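Local coordinates for protein putative phosphinothricin n-acetyltransferase (Acinetobacter baylyi, PDB 2JLM) that probably transfers the acetyl group of acetyl-CoA to L-methionine sulfone and L-methionine sulfoximine, as a member of the GNAT acetyltransferase family, at residues E23-L28 with E47-W52; N60-G65 with N113-R118; L74-W79 with S95-K100; V124-G129 with F168-L173. All blocks are in the same frame, centred on the assembly; numbering follows the deposited sequence.

In the fold
The four contacts sample the two helical layers and the central sheet of a GNAT fold. Interaction 3 is the sheet's own hairpin, and its Phe-76 and Tyr-97 rings meet the buried helix pair of interaction 1, which covers that face; interaction 1 is wholly apolar, whereas interaction 3 is held by five backbone hydrogen bonds with one aromatic pair. Interaction 2 packs helix 107-121 on the other face and is only partly buried, its charged ends taken up by Glu-14 and by Arg-11 of a second subunit. Interaction 4, also buried, pairs strands farther along the sheet, about 25 Å between centres from interaction 1. Ile-116 of helix 107-121 touches its Met-127 and Leu-171, while His-125 and Gln-170 bond a third subunit.

Interaction 1: E23-L28 with E47-W52; sequences EILEIL and ESMAAW
Met-49 meets Ile-24, Leu-25 and Leu-28, bridging two helices whose short segments approach to 10.6 Å with 108° between their N-to-C directions. No hydrogen bond crosses here; the contact is apolar, with 231 Å² buried. With CG anti to the backbone N (chi1 -161°), the Met-49 side chain sets out toward helix 17-34, and bends at its next two torsions curl the chain and turn the methyl toward the leucines. CE of Met-49 lies 3.5 Å from Leu-28 CD1 and 3.8 Å from Leu-25 CD1, a leucine branch from two neighbouring turns. Met-49 SD lies between Leu-28 CD1 (3.8 Å) and Ile-24 CG2 (3.9 Å).

One turn on, Trp-52 presents the six-membered end of its indole. CZ3 of Trp-52 is 4.1 Å from CG2 of Ile-24, the two side chains crossing at about a right angle, and the isoleucine CD1 lies equally near. Met-49 SD stands 3.7 Å above one face of the Trp-52 ring, off toward the rim, so the two residues of helix 46-58 brace one another while both bear on helix 17-34.

Together the two helices cover the Phe-76 face of the GNAT sheet: Ile-24 and Leu-28 reach Phe-76 of strand 73-81, Leu-28 also touches Tyr-97 of strand 91-98, and Trp-52 packs on Phe-76 and on Ile-63 of strand 63-68.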
loop_
_atom_site.group_PDB
_atom_site.type_symbol
_atom_site.label_atom_id
_atom_site.label_comp_id
_atom_site.label_asym_id
_atom_site.label_seq_id
_atom_site.Cartn_x
_atom_site.Cartn_y
_atom_site.Cartn_z
ATOM N N GLU D 23 -15.070 15.277 -14.317
ATOM C CA GLU D 23 -14.510 16.608 -14.063
ATOM C C GLU D 23 -13.058 16.725 -14.524
ATOM O O GLU D 23 -12.691 17.690 -15.195
ATOM C CB GLU D 23 -14.620 16.973 -12.583
ATOM C CG GLU D 23 -15.938 17.615 -12.217
ATOM C CD GLU D 23 -16.047 17.895 -10.739
ATOM O OE1 GLU D 23 -16.152 19.085 -10.373
ATOM O OE2 GLU D 23 -16.016 16.929 -9.946
ATOM N N ILE D 24 -12.235 15.747 -14.157
ATOM C CA ILE D 24 -10.855 15.706 -14.625
ATOM C C ILE D 24 -10.815 15.725 -16.158
ATOM O O ILE D 24 -10.057 16.483 -16.771
ATOM C CB ILE D 24 -10.094 14.482 -14.054
ATOM C CG1 ILE D 24 -9.731 14.735 -12.589
ATOM C CG2 ILE D 24 -8.841 14.200 -14.868
ATOM C CD1 ILE D 24 -8.992 13.606 -11.935
ATOM N N LEU D 25 -11.660 14.920 -16.785
ATOM C CA LEU D 25 -11.691 14.892 -18.242
ATOM C C LEU D 25 -12.023 16.262 -18.835
ATOM O O LEU D 25 -11.502 16.628 -19.885
ATOM C CB LEU D 25 -12.665 13.830 -18.749
ATOM C CG LEU D 25 -12.881 13.765 -20.263
ATOM C CD1 LEU D 25 -11.583 13.477 -20.994
ATOM C CD2 LEU D 25 -13.921 12.712 -20.591
ATOM N N GLU D 26 -12.870 17.026 -18.155
ATOM C CA GLU D 26 -13.321 18.311 -18.687
ATOM C C GLU D 26 -12.245 19.372 -18.506
ATOM O O GLU D 26 -12.102 20.291 -19.321
ATOM C CB GLU D 26 -14.616 18.764 -18.002
ATOM C CG GLU D 26 -15.702 17.694 -17.891
ATOM C CD GLU D 26 -16.512 17.520 -19.163
ATOM O OE1 GLU D 26 -17.047 16.409 -19.380
ATOM O OE2 GLU D 26 -16.620 18.490 -19.943
ATOM N N ILE D 27 -11.491 19.245 -17.423
ATOM C CA ILE D 27 -10.422 20.185 -17.121
ATOM C C ILE D 27 -9.268 19.970 -18.112
ATOM O O ILE D 27 -8.753 20.921 -18.712
ATOM C CB ILE D 27 -10.006 20.046 -15.640
ATOM C CG1 ILE D 27 -11.142 20.573 -14.756
ATOM C CG2 ILE D 27 -8.713 20.789 -15.344
ATOM C CD1 ILE D 27 -11.150 20.033 -13.350
ATOM N N LEU D 28 -8.901 18.713 -18.331
ATOM C CA LEU D 28 -7.860 18.401 -19.310
ATOM C C LEU D 28 -8.202 18.912 -20.705
ATOM O O LEU D 28 -7.401 19.614 -21.338
ATOM C CB LEU D 28 -7.596 16.898 -19.355
ATOM C CG LEU D 28 -6.944 16.345 -18.087
ATOM C CD1 LEU D 28 -6.511 14.902 -18.291
ATOM C CD2 LEU D 28 -5.760 17.214 -17.664
ATOM N N GLU D 47 -12.525 6.767 -22.600
ATOM C CA GLU D 47 -11.710 5.557 -22.588
ATOM C C GLU D 47 -10.251 5.863 -22.239
ATOM O O GLU D 47 -9.656 5.217 -21.371
ATOM C CB GLU D 47 -11.789 4.855 -23.945
ATOM N N SER D 48 -9.683 6.853 -22.921
ATOM C CA SER D 48 -8.295 7.249 -22.700
ATOM C C SER D 48 -8.069 7.675 -21.257
ATOM O O SER D 48 -7.011 7.414 -20.678
ATOM C CB SER D 48 -7.901 8.386 -23.644
ATOM N N MET D 49 -9.074 8.328 -20.683
ATOM C CA MET D 49 -9.011 8.804 -19.304
ATOM C C MET D 49 -9.053 7.643 -18.307
ATOM O O MET D 49 -8.564 7.762 -17.180
ATOM C CB MET D 49 -10.154 9.793 -19.035
ATOM C CG MET D 49 -9.961 10.695 -17.819
ATOM S SD MET D 49 -8.434 11.661 -17.849
ATOM C CE MET D 49 -8.367 12.178 -19.567
ATOM N N ALA D 50 -9.628 6.520 -18.728
ATOM C CA ALA D 50 -9.716 5.338 -17.875
ATOM C C ALA D 50 -8.362 4.643 -17.758
ATOM O O ALA D 50 -8.027 4.085 -16.710
ATOM C CB ALA D 50 -10.772 4.375 -18.404
ATOM N N ALA D 51 -7.590 4.672 -18.841
ATOM C CA ALA D 51 -6.232 4.137 -18.824
ATOM C C ALA D 51 -5.365 5.041 -17.964
ATOM O O ALA D 51 -4.592 4.571 -17.128
ATOM C CB ALA D 51 -5.673 4.048 -20.236
ATOM N N TRP D 52 -5.507 6.345 -18.185
ATOM C CA TRP D 52 -4.847 7.356 -17.368
ATOM C C TRP D 52 -5.001 7.014 -15.890
ATOM O O TRP D 52 -4.016 6.966 -15.158
ATOM C CB TRP D 52 -5.446 8.730 -17.666
ATOM C CG TRP D 52 -4.718 9.909 -17.073
ATOM C CD1 TRP D 52 -3.626 10.546 -17.592
ATOM C CD2 TRP D 52 -5.061 10.618 -15.875
ATOM N NE1 TRP D 52 -3.259 11.595 -16.783
ATOM C CE2 TRP D 52 -4.125 11.661 -15.725
ATOM C CE3 TRP D 52 -6.065 10.467 -14.914
ATOM C CZ2 TRP D 52 -4.165 12.546 -14.654
ATOM C CZ3 TRP D 52 -6.101 11.350 -13.849
ATOM C CH2 TRP D 52 -5.158 12.374 -13.727
#

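Interaction 2: N60-G65 with N113-R118; sequences NFPIIG and NELIKR
The helix-on-sheet layer of the GNAT fold is seen here, where Pro-62, just before strand 63-68, and Ile-64 within it pack against Glu-114, Leu-115 and Arg-118 of helix 107-121. This helix follows strand 91-98 and corresponds to the one whose N-terminal end usually cradles the coenzyme A pyrophosphate in relatives; the present contact lies farther along it. The strand and helix segments come within 9.4 Å, their directions 148° apart.

Ile-64 is the main contributor, burying 94 Å². Its CD1 sits 3.8 Å from Leu-115 CD1, while its CG2 branch approaches the aliphatic part of Glu-114, 4.0 Å from CG, the two side chains crossing at about a right angle. The carboxylate of Glu-114 points past this contact and forms a salt bridge through OE2 with Arg-11 of a second subunit, which ties the helix to the assembly.

Toward Arg-118, Pro-62 CG is 4.2 Å from Leu-115 CD1, and the proline ring slides alongside Arg-118 in the opposite sense, with CB 3.9 Å from NH2 of that arginine. Strand residue Ile-63, by contrast, turns away to helix 46-58.

The Arg-118 chain starts with CG anti to the backbone N (chi1 -164°) and then bends at chi2 and chi3, which sets its guanidinium against the Ile-64 and Pro-62 side chains; NH1 makes a salt bridge with Glu-14. Ile-64 CD1 lies against one face of this group, 3.5 Å from Arg-118 NH1.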
loop_
_atom_site.group_PDB
_atom_site.type_symbol
_atom_site.label_atom_id
_atom_site.label_comp_id
_atom_site.label_asym_id
_atom_site.label_seq_id
_atom_site.Cartn_x
_atom_site.Cartn_y
_atom_site.Cartn_z
ATOM N N ASN D 60 0.994 3.878 -8.078
ATOM C CA ASN D 60 0.907 4.578 -6.811
ATOM C C ASN D 60 1.260 6.057 -7.027
ATOM O O ASN D 60 1.877 6.697 -6.180
ATOM C CB ASN D 60 1.850 3.923 -5.794
ATOM C CG ASN D 60 1.587 4.368 -4.372
ATOM O OD1 ASN D 60 0.462 4.283 -3.878
ATOM N ND2 ASN D 60 2.633 4.836 -3.698
ATOM N N PHE D 61 0.880 6.580 -8.189
ATOM C CA PHE D 61 1.011 8.002 -8.476
ATOM C C PHE D 61 -0.155 8.762 -7.861
ATOM O O PHE D 61 -1.320 8.449 -8.132
ATOM C CB PHE D 61 1.041 8.248 -9.984
ATOM C CG PHE D 61 2.286 7.733 -10.660
ATOM C CD1 PHE D 61 3.471 7.590 -9.950
ATOM C CD2 PHE D 61 2.275 7.421 -12.002
ATOM C CE1 PHE D 61 4.617 7.127 -10.572
ATOM C CE2 PHE D 61 3.416 6.957 -12.635
ATOM C CZ PHE D 61 4.589 6.812 -11.918
ATOM N N PRO D 62 0.145 9.768 -7.032
ATOM C CA PRO D 62 -0.941 10.490 -6.361
ATOM C C PRO D 62 -1.739 11.353 -7.334
ATOM O O PRO D 62 -1.201 11.823 -8.338
ATOM C CB PRO D 62 -0.201 11.373 -5.350
ATOM C CG PRO D 62 1.169 11.551 -5.932
ATOM C CD PRO D 62 1.476 10.321 -6.727
ATOM N N ILE D 63 -3.022 11.533 -7.052
ATOM C CA ILE D 63 -3.811 12.556 -7.724
ATOM C C ILE D 63 -4.479 13.384 -6.632
ATOM O O ILE D 63 -5.420 12.925 -5.986
ATOM C CB ILE D 63 -4.875 11.961 -8.668
ATOM C CG1 ILE D 63 -4.308 10.783 -9.468
ATOM C CG2 ILE D 63 -5.408 13.021 -9.627
ATOM C CD1 ILE D 63 -5.336 10.168 -10.415
ATOM N N ILE D 64 -3.967 14.590 -6.409
ATOM C CA ILE D 64 -4.448 15.443 -5.330
ATOM C C ILE D 64 -5.376 16.527 -5.869
ATOM O O ILE D 64 -4.993 17.321 -6.727
ATOM C CB ILE D 64 -3.281 16.089 -4.562
ATOM C CG1 ILE D 64 -2.340 15.013 -4.010
ATOM C CG2 ILE D 64 -3.795 16.935 -3.420
ATOM C CD1 ILE D 64 -1.116 15.585 -3.254
ATOM N N GLY D 65 -6.605 16.550 -5.372
ATOM C CA GLY D 65 -7.599 17.481 -5.873
ATOM C C GLY D 65 -7.961 18.562 -4.875
ATOM O O GLY D 65 -7.686 18.445 -3.679
ATOM N N ASN D 113 2.010 22.883 -3.328
ATOM C CA ASN D 113 2.530 22.700 -1.982
ATOM C C ASN D 113 2.180 21.326 -1.413
ATOM O O ASN D 113 3.005 20.673 -0.778
ATOM C CB ASN D 113 2.047 23.807 -1.042
ATOM C CG ASN D 113 2.948 25.029 -1.069
ATOM O OD1 ASN D 113 4.163 24.922 -1.250
ATOM N ND2 ASN D 113 2.354 26.202 -0.877
ATOM N N GLU D 114 0.949 20.895 -1.631
ATOM C CA GLU D 114 0.517 19.607 -1.113
ATOM C C GLU D 114 1.227 18.468 -1.878
ATOM O O GLU D 114 1.690 17.499 -1.275
ATOM C CB GLU D 114 -1.014 19.507 -1.183
ATOM C CG GLU D 114 -1.638 18.382 -0.351
ATOM C CD GLU D 114 -1.635 18.649 1.158
ATOM O OE1 GLU D 114 -1.189 19.735 1.598
ATOM O OE2 GLU D 114 -2.085 17.756 1.911
ATOM N N LEU D 115 1.352 18.608 -3.195
ATOM C CA LEU D 115 2.064 17.609 -4.004
ATOM C C LEU D 115 3.522 17.462 -3.587
ATOM O O LEU D 115 4.056 16.358 -3.558
ATOM C CB LEU D 115 2.013 17.971 -5.486
ATOM C CG LEU D 115 2.345 16.807 -6.413
ATOM C CD1 LEU D 115 1.281 15.727 -6.254
ATOM C CD2 LEU D 115 2.435 17.277 -7.848
ATOM N N ILE D 116 4.165 18.575 -3.264
ATOM C CA ILE D 116 5.566 18.540 -2.861
ATOM C C ILE D 116 5.729 17.824 -1.522
ATOM O O ILE D 116 6.673 17.039 -1.326
ATOM C CB ILE D 116 6.145 19.953 -2.803
ATOM C CG1 ILE D 116 6.184 20.549 -4.213
ATOM C CG2 ILE D 116 7.538 19.962 -2.173
ATOM C CD1 ILE D 116 6.616 22.014 -4.244
ATOM N N LYS D 117 4.801 18.092 -0.606
ATOM C CA LYS D 117 4.764 17.376 0.666
ATOM C C LYS D 117 4.655 15.881 0.401
ATOM O O LYS D 117 5.364 15.089 1.008
ATOM C CB LYS D 117 3.596 17.861 1.535
ATOM C CG LYS D 117 3.904 19.141 2.324
ATOM C CD LYS D 117 2.690 19.634 3.114
ATOM N N ARG D 118 3.787 15.504 -0.537
ATOM C CA ARG D 118 3.620 14.102 -0.899
ATOM C C ARG D 118 4.903 13.493 -1.488
ATOM O O ARG D 118 5.209 12.326 -1.237
ATOM C CB ARG D 118 2.457 13.935 -1.883
ATOM C CG ARG D 118 1.957 12.496 -2.018
ATOM C CD ARG D 118 1.282 12.020 -0.730
ATOM N NE ARG D 118 0.146 12.878 -0.404
ATOM C CZ ARG D 118 -1.088 12.684 -0.860
ATOM N NH1 ARG D 118 -2.063 13.521 -0.528
ATOM N NH2 ARG D 118 -1.354 11.646 -1.641
#

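Interaction 3: L74-W79 with S95-K100; sequences LGFASW and SVYIHK
Phe-76 and Tyr-97 form the hydrogen-bonded pair at the middle of the antiparallel hairpin of strands 73-81 and 91-98. Phe-76 N donates to Tyr-97 O at 3.0 Å, and Tyr-97 N returns a bond to Phe-76 O at the same length, its N-H...O angle 161°. Ser-78 and Ser-95 repeat the exchange: Ser-78 N to Ser-95 O is 2.9 Å, Ser-95 N to Ser-78 O 2.8 Å. A fifth bond, His-99 N to Leu-74 O at 2.9 Å, extends the pairing just past the end of strand 91-98.

Two acceptors also receive CA-H contacts, Ser-95 O from Ala-77 CA (3.2 Å) and Phe-76 O from Val-96 CA. The buried hydroxyl of Ser-78 is bonded to Pro-62 O and Lys-56 NZ; His-99 ND1 accepts from Asp-101 N.

Phe-76 CG stands between its backbone N and carbonyl carbon (chi1 68°), which lays the side chain beside that of Tyr-97, pointing the same way; CZ of Phe-76 is 3.5 Å from CD1 of Tyr-97, the rings oblique at 36°. They face helix 17-34, touching Ile-24, Ile-27 and Leu-28 between them. Across the sheet Ile-98 packs on helix 107-121, while Leu-74, Gly-75 and Ala-77 bond the backbone of strand 63-68 alongside.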
loop_
_atom_site.group_PDB
_atom_site.type_symbol
_atom_site.label_atom_id
_atom_site.label_comp_id
_atom_site.label_asym_id
_atom_site.label_seq_id
_atom_site.Cartn_x
_atom_site.Cartn_y
_atom_site.Cartn_z
ATOM N N LEU D 74 -12.078 21.836 -8.123
ATOM C CA LEU D 74 -11.489 23.123 -8.500
ATOM C C LEU D 74 -10.235 22.949 -9.346
ATOM O O LEU D 74 -9.832 23.854 -10.073
ATOM C CB LEU D 74 -11.152 23.955 -7.262
ATOM C CG LEU D 74 -12.346 24.331 -6.383
ATOM C CD1 LEU D 74 -11.991 25.504 -5.482
ATOM C CD2 LEU D 74 -13.554 24.677 -7.245
ATOM N N GLY D 75 -9.622 21.777 -9.252
ATOM C CA GLY D 75 -8.382 21.519 -9.949
ATOM C C GLY D 75 -7.663 20.387 -9.261
ATOM O O GLY D 75 -8.052 19.977 -8.165
ATOM N N PHE D 76 -6.622 19.877 -9.906
ATOM C CA PHE D 76 -5.880 18.737 -9.378
ATOM C C PHE D 76 -4.392 18.799 -9.727
ATOM O O PHE D 76 -3.972 19.532 -10.622
ATOM C CB PHE D 76 -6.496 17.422 -9.871
ATOM C CG PHE D 76 -6.335 17.189 -11.343
ATOM C CD1 PHE D 76 -5.322 16.377 -11.823
ATOM C CD2 PHE D 76 -7.194 17.791 -12.252
ATOM C CE1 PHE D 76 -5.167 16.164 -13.189
ATOM C CE2 PHE D 76 -7.044 17.583 -13.614
ATOM C CZ PHE D 76 -6.029 16.770 -14.081
ATOM N N ALA D 77 -3.589 18.049 -8.992
ATOM C CA ALA D 77 -2.171 17.964 -9.287
ATOM C C ALA D 77 -1.801 16.501 -9.234
ATOM O O ALA D 77 -2.460 15.713 -8.561
ATOM C CB ALA D 77 -1.356 18.758 -8.286
ATOM N N SER D 78 -0.752 16.130 -9.951
ATOM C CA SER D 78 -0.377 14.734 -10.026
ATOM C C SER D 78 1.058 14.635 -10.527
ATOM O O SER D 78 1.642 15.636 -10.938
ATOM C CB SER D 78 -1.327 14.010 -10.976
ATOM O OG SER D 78 -1.111 12.608 -10.952
ATOM N N TRP D 79 1.635 13.438 -10.471
ATOM C CA TRP D 79 2.899 13.188 -11.162
ATOM C C TRP D 79 2.913 11.829 -11.842
ATOM O O TRP D 79 2.050 10.994 -11.605
ATOM C CB TRP D 79 4.118 13.367 -10.245
ATOM C CG TRP D 79 4.317 12.296 -9.224
ATOM C CD1 TRP D 79 4.496 10.962 -9.459
ATOM C CD2 TRP D 79 4.395 12.466 -7.802
ATOM N NE1 TRP D 79 4.660 10.292 -8.277
ATOM C CE2 TRP D 79 4.603 11.190 -7.244
ATOM C CE3 TRP D 79 4.297 13.567 -6.950
ATOM C CZ2 TRP D 79 4.715 10.989 -5.874
ATOM C CZ3 TRP D 79 4.407 13.365 -5.591
ATOM C CH2 TRP D 79 4.613 12.084 -5.065
ATOM N N SER D 95 2.269 17.614 -12.832
ATOM C CA SER D 95 1.442 18.567 -13.545
ATOM C C SER D 95 0.322 19.043 -12.633
ATOM O O SER D 95 -0.056 18.364 -11.677
ATOM C CB SER D 95 0.896 17.951 -14.833
ATOM O OG SER D 95 0.425 16.633 -14.605
ATOM N N VAL D 96 -0.184 20.233 -12.916
ATOM C CA VAL D 96 -1.251 20.814 -12.128
ATOM C C VAL D 96 -2.189 21.576 -13.058
ATOM O O VAL D 96 -1.750 22.399 -13.861
ATOM C CB VAL D 96 -0.691 21.712 -11.008
ATOM C CG1 VAL D 96 0.324 22.702 -11.563
ATOM C CG2 VAL D 96 -1.826 22.436 -10.268
ATOM N N TYR D 97 -3.477 21.265 -12.982
ATOM C CA TYR D 97 -4.475 21.920 -13.825
ATOM C C TYR D 97 -5.553 22.562 -12.977
ATOM O O TYR D 97 -6.101 21.932 -12.076
ATOM C CB TYR D 97 -5.108 20.919 -14.784
ATOM C CG TYR D 97 -4.110 20.216 -15.665
ATOM C CD1 TYR D 97 -3.570 18.998 -15.285
ATOM C CD2 TYR D 97 -3.702 20.769 -16.881
ATOM C CE1 TYR D 97 -2.652 18.341 -16.079
ATOM C CE2 TYR D 97 -2.775 20.111 -17.688
ATOM C CZ TYR D 97 -2.255 18.894 -17.274
ATOM O OH TYR D 97 -1.342 18.214 -18.050
ATOM N N ILE D 98 -5.849 23.822 -13.261
ATOM C CA ILE D 98 -6.881 24.528 -12.525
ATOM C C ILE D 98 -8.080 24.739 -13.410
ATOM O O ILE D 98 -7.935 25.076 -14.588
ATOM C CB ILE D 98 -6.405 25.890 -12.008
ATOM C CG1 ILE D 98 -5.206 25.702 -11.084
ATOM C CG2 ILE D 98 -7.529 26.571 -11.245
ATOM C CD1 ILE D 98 -5.356 24.491 -10.157
ATOM N N HIS D 99 -9.266 24.531 -12.841
ATOM C CA HIS D 99 -10.513 24.705 -13.576
ATOM C C HIS D 99 -10.605 26.134 -14.111
ATOM O O HIS D 99 -10.146 27.069 -13.457
ATOM C CB HIS D 99 -11.700 24.395 -12.677
ATOM C CG HIS D 99 -13.020 24.591 -13.346
ATOM N ND1 HIS D 99 -13.539 25.839 -13.619
ATOM C CD2 HIS D 99 -13.930 23.695 -13.800
ATOM C CE1 HIS D 99 -14.709 25.706 -14.217
ATOM N NE2 HIS D 99 -14.969 24.414 -14.336
ATOM N N LYS D 100 -11.203 26.291 -15.295
ATOM C CA LYS D 100 -11.233 27.568 -16.021
ATOM C C LYS D 100 -11.852 28.732 -15.236
ATOM O O LYS D 100 -11.446 29.883 -15.399
ATOM C CB LYS D 100 -11.934 27.399 -17.374
ATOM C CG LYS D 100 -13.316 26.764 -17.285
ATOM C CD LYS D 100 -13.823 26.318 -18.651
#

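Interaction 4: V124-G129 with F168-L173; sequences VHVMVG and FYQLTL
Met-127 and Leu-171 form an antiparallel hydrogen-bonded pair of strands 126-132 and 162-172, neighbours in the GNAT sheet, Met-127 N to Leu-171 O at 3.0 Å and Leu-171 N to Met-127 O at 2.9 Å. Gly-129 and Tyr-169 are the next such pair; Val-126/Thr-172 and Val-128/Gln-170 are the non-hydrogen-bonded ones. Leu-173 N reaches His-125 O at 2.7 Å, almost straight (177°). Val-126 CA and Gln-170 CA add C-H...O contacts to Leu-171 O and Met-127 O.

On one face the Met-127 and Leu-171 side chains lie side by side, SD 4.1 Å from CD2. On the other, Thr-172 CG2 sits over the face of the His-125 imidazole, 3.9 Å from its centroid, a CH-pi contact. Val-128 CG1 comes up in the plane of the Phe-168 ring, at the edge, 3.9 Å from CD2. Gln-170 has CG between the backbone N and carbonyl carbon (chi1 81°) and is extended beyond, which brings NE2 to the Val-126 branches; NE2 donates to Thr-172 OG1 (3.2 Å, bent at 137°) and also bonds Gln-154 O of a third subunit.

In the second shell, His-125 ND1 bonds Thr-175 O, its NE2 bonds Gln-155 OE1 of the third subunit, and its ring stacks on Trp-163 of that subunit; Gln-170 OE1 bonds Ser-150 OG. Strand 91-98 flanks strand 126-132 in parallel, as in this family, through Val-92 and His-94, and helix 107-121 covers the Met-127 and Leu-171 face with Ala-119 and Ile-116.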
loop_
_atom_site.group_PDB
_atom_site.type_symbol
_atom_site.label_atom_id
_atom_site.label_comp_id
_atom_site.label_asym_id
_atom_site.label_seq_id
_atom_site.Cartn_x
_atom_site.Cartn_y
_atom_site.Cartn_z
ATOM N N VAL D 124 10.863 10.832 -3.256
ATOM C CA VAL D 124 11.234 11.464 -4.511
ATOM C C VAL D 124 12.491 12.282 -4.297
ATOM O O VAL D 124 12.635 12.932 -3.271
ATOM C CB VAL D 124 10.119 12.405 -5.024
ATOM C CG1 VAL D 124 10.629 13.260 -6.190
ATOM C CG2 VAL D 124 8.891 11.594 -5.455
ATOM N N HIS D 125 13.405 12.245 -5.259
ATOM C CA HIS D 125 14.591 13.087 -5.182
ATOM C C HIS D 125 14.429 14.353 -6.006
ATOM O O HIS D 125 14.838 15.429 -5.579
ATOM C CB HIS D 125 15.831 12.330 -5.650
ATOM C CG HIS D 125 17.108 13.089 -5.456
ATOM N ND1 HIS D 125 17.496 13.594 -4.235
ATOM C CD2 HIS D 125 18.101 13.410 -6.327
ATOM C CE1 HIS D 125 18.664 14.207 -4.362
ATOM N NE2 HIS D 125 19.050 14.109 -5.619
ATOM N N VAL D 126 13.849 14.217 -7.196
ATOM C CA VAL D 126 13.678 15.350 -8.094
ATOM C C VAL D 126 12.265 15.392 -8.687
ATOM O O VAL D 126 11.763 14.392 -9.188
ATOM C CB VAL D 126 14.688 15.305 -9.270
ATOM C CG1 VAL D 126 14.332 16.347 -10.295
ATOM C CG2 VAL D 126 16.122 15.514 -8.780
ATOM N N MET D 127 11.631 16.555 -8.631
ATOM C CA MET D 127 10.393 16.779 -9.366
ATOM C C MET D 127 10.692 17.661 -10.562
ATOM O O MET D 127 11.286 18.726 -10.412
ATOM C CB MET D 127 9.369 17.483 -8.478
ATOM C CG MET D 127 8.987 16.697 -7.233
ATOM S SD MET D 127 7.844 17.644 -6.214
ATOM C CE MET D 127 6.470 17.866 -7.327
ATOM N N VAL D 128 10.292 17.228 -11.749
ATOM C CA VAL D 128 10.495 18.043 -12.947
ATOM C C VAL D 128 9.183 18.561 -13.473
ATOM O O VAL D 128 8.245 17.792 -13.695
ATOM C CB VAL D 128 11.118 17.233 -14.077
ATOM C CG1 VAL D 128 11.204 18.084 -15.358
ATOM C CG2 VAL D 128 12.482 16.708 -13.658
ATOM N N GLY D 129 9.116 19.868 -13.684
ATOM C CA GLY D 129 8.005 20.449 -14.417
ATOM C C GLY D 129 8.416 20.884 -15.818
ATOM O O GLY D 129 9.457 21.505 -16.020
ATOM N N PHE D 168 12.381 23.476 -18.765
ATOM C CA PHE D 168 12.366 22.483 -17.701
ATOM C C PHE D 168 12.731 23.106 -16.383
ATOM O O PHE D 168 13.738 23.799 -16.260
ATOM C CB PHE D 168 13.292 21.311 -18.025
ATOM C CG PHE D 168 12.806 20.474 -19.165
ATOM C CD1 PHE D 168 13.114 20.817 -20.471
ATOM C CD2 PHE D 168 12.004 19.370 -18.936
ATOM C CE1 PHE D 168 12.651 20.058 -21.528
ATOM C CE2 PHE D 168 11.533 18.607 -19.990
ATOM C CZ PHE D 168 11.861 18.948 -21.286
ATOM N N TYR D 169 11.881 22.874 -15.396
ATOM C CA TYR D 169 12.156 23.326 -14.044
ATOM C C TYR D 169 12.200 22.107 -13.119
ATOM O O TYR D 169 11.406 21.166 -13.253
ATOM C CB TYR D 169 11.112 24.370 -13.602
ATOM C CG TYR D 169 11.337 25.711 -14.278
ATOM C CD1 TYR D 169 10.917 25.928 -15.581
ATOM C CD2 TYR D 169 12.020 26.738 -13.631
ATOM C CE1 TYR D 169 11.147 27.146 -16.223
ATOM C CE2 TYR D 169 12.251 27.959 -14.261
ATOM C CZ TYR D 169 11.809 28.153 -15.556
ATOM O OH TYR D 169 12.038 29.354 -16.192
ATOM N N GLN D 170 13.144 22.105 -12.193
ATOM C CA GLN D 170 13.278 20.960 -11.306
ATOM C C GLN D 170 13.409 21.410 -9.864
ATOM O O GLN D 170 13.940 22.492 -9.566
ATOM C CB GLN D 170 14.503 20.124 -11.693
ATOM C CG GLN D 170 15.824 20.702 -11.138
ATOM C CD GLN D 170 17.002 19.825 -11.456
ATOM O OE1 GLN D 170 17.576 19.904 -12.546
ATOM N NE2 GLN D 170 17.371 18.970 -10.509
ATOM N N LEU D 171 12.920 20.569 -8.962
ATOM C CA LEU D 171 13.063 20.815 -7.541
ATOM C C LEU D 171 13.767 19.604 -6.949
ATOM O O LEU D 171 13.285 18.478 -7.082
ATOM C CB LEU D 171 11.683 20.985 -6.909
ATOM C CG LEU D 171 11.615 20.985 -5.383
ATOM C CD1 LEU D 171 12.220 22.275 -4.842
ATOM C CD2 LEU D 171 10.173 20.816 -4.916
ATOM N N THR D 172 14.904 19.824 -6.299
ATOM C CA THR D 172 15.647 18.714 -5.703
ATOM C C THR D 172 15.354 18.597 -4.210
ATOM O O THR D 172 15.479 19.557 -3.463
ATOM C CB THR D 172 17.166 18.833 -5.962
ATOM O OG1 THR D 172 17.390 19.065 -7.356
ATOM C CG2 THR D 172 17.887 17.547 -5.555
ATOM N N LEU D 173 14.926 17.413 -3.793
ATOM C CA LEU D 173 14.529 17.183 -2.414
ATOM C C LEU D 173 15.678 16.564 -1.632
ATOM O O LEU D 173 16.652 16.086 -2.223
ATOM C CB LEU D 173 13.303 16.265 -2.359
ATOM C CG LEU D 173 12.061 16.733 -3.131
ATOM C CD1 LEU D 173 10.909 15.738 -2.981
ATOM C CD2 LEU D 173 11.627 18.123 -2.684
#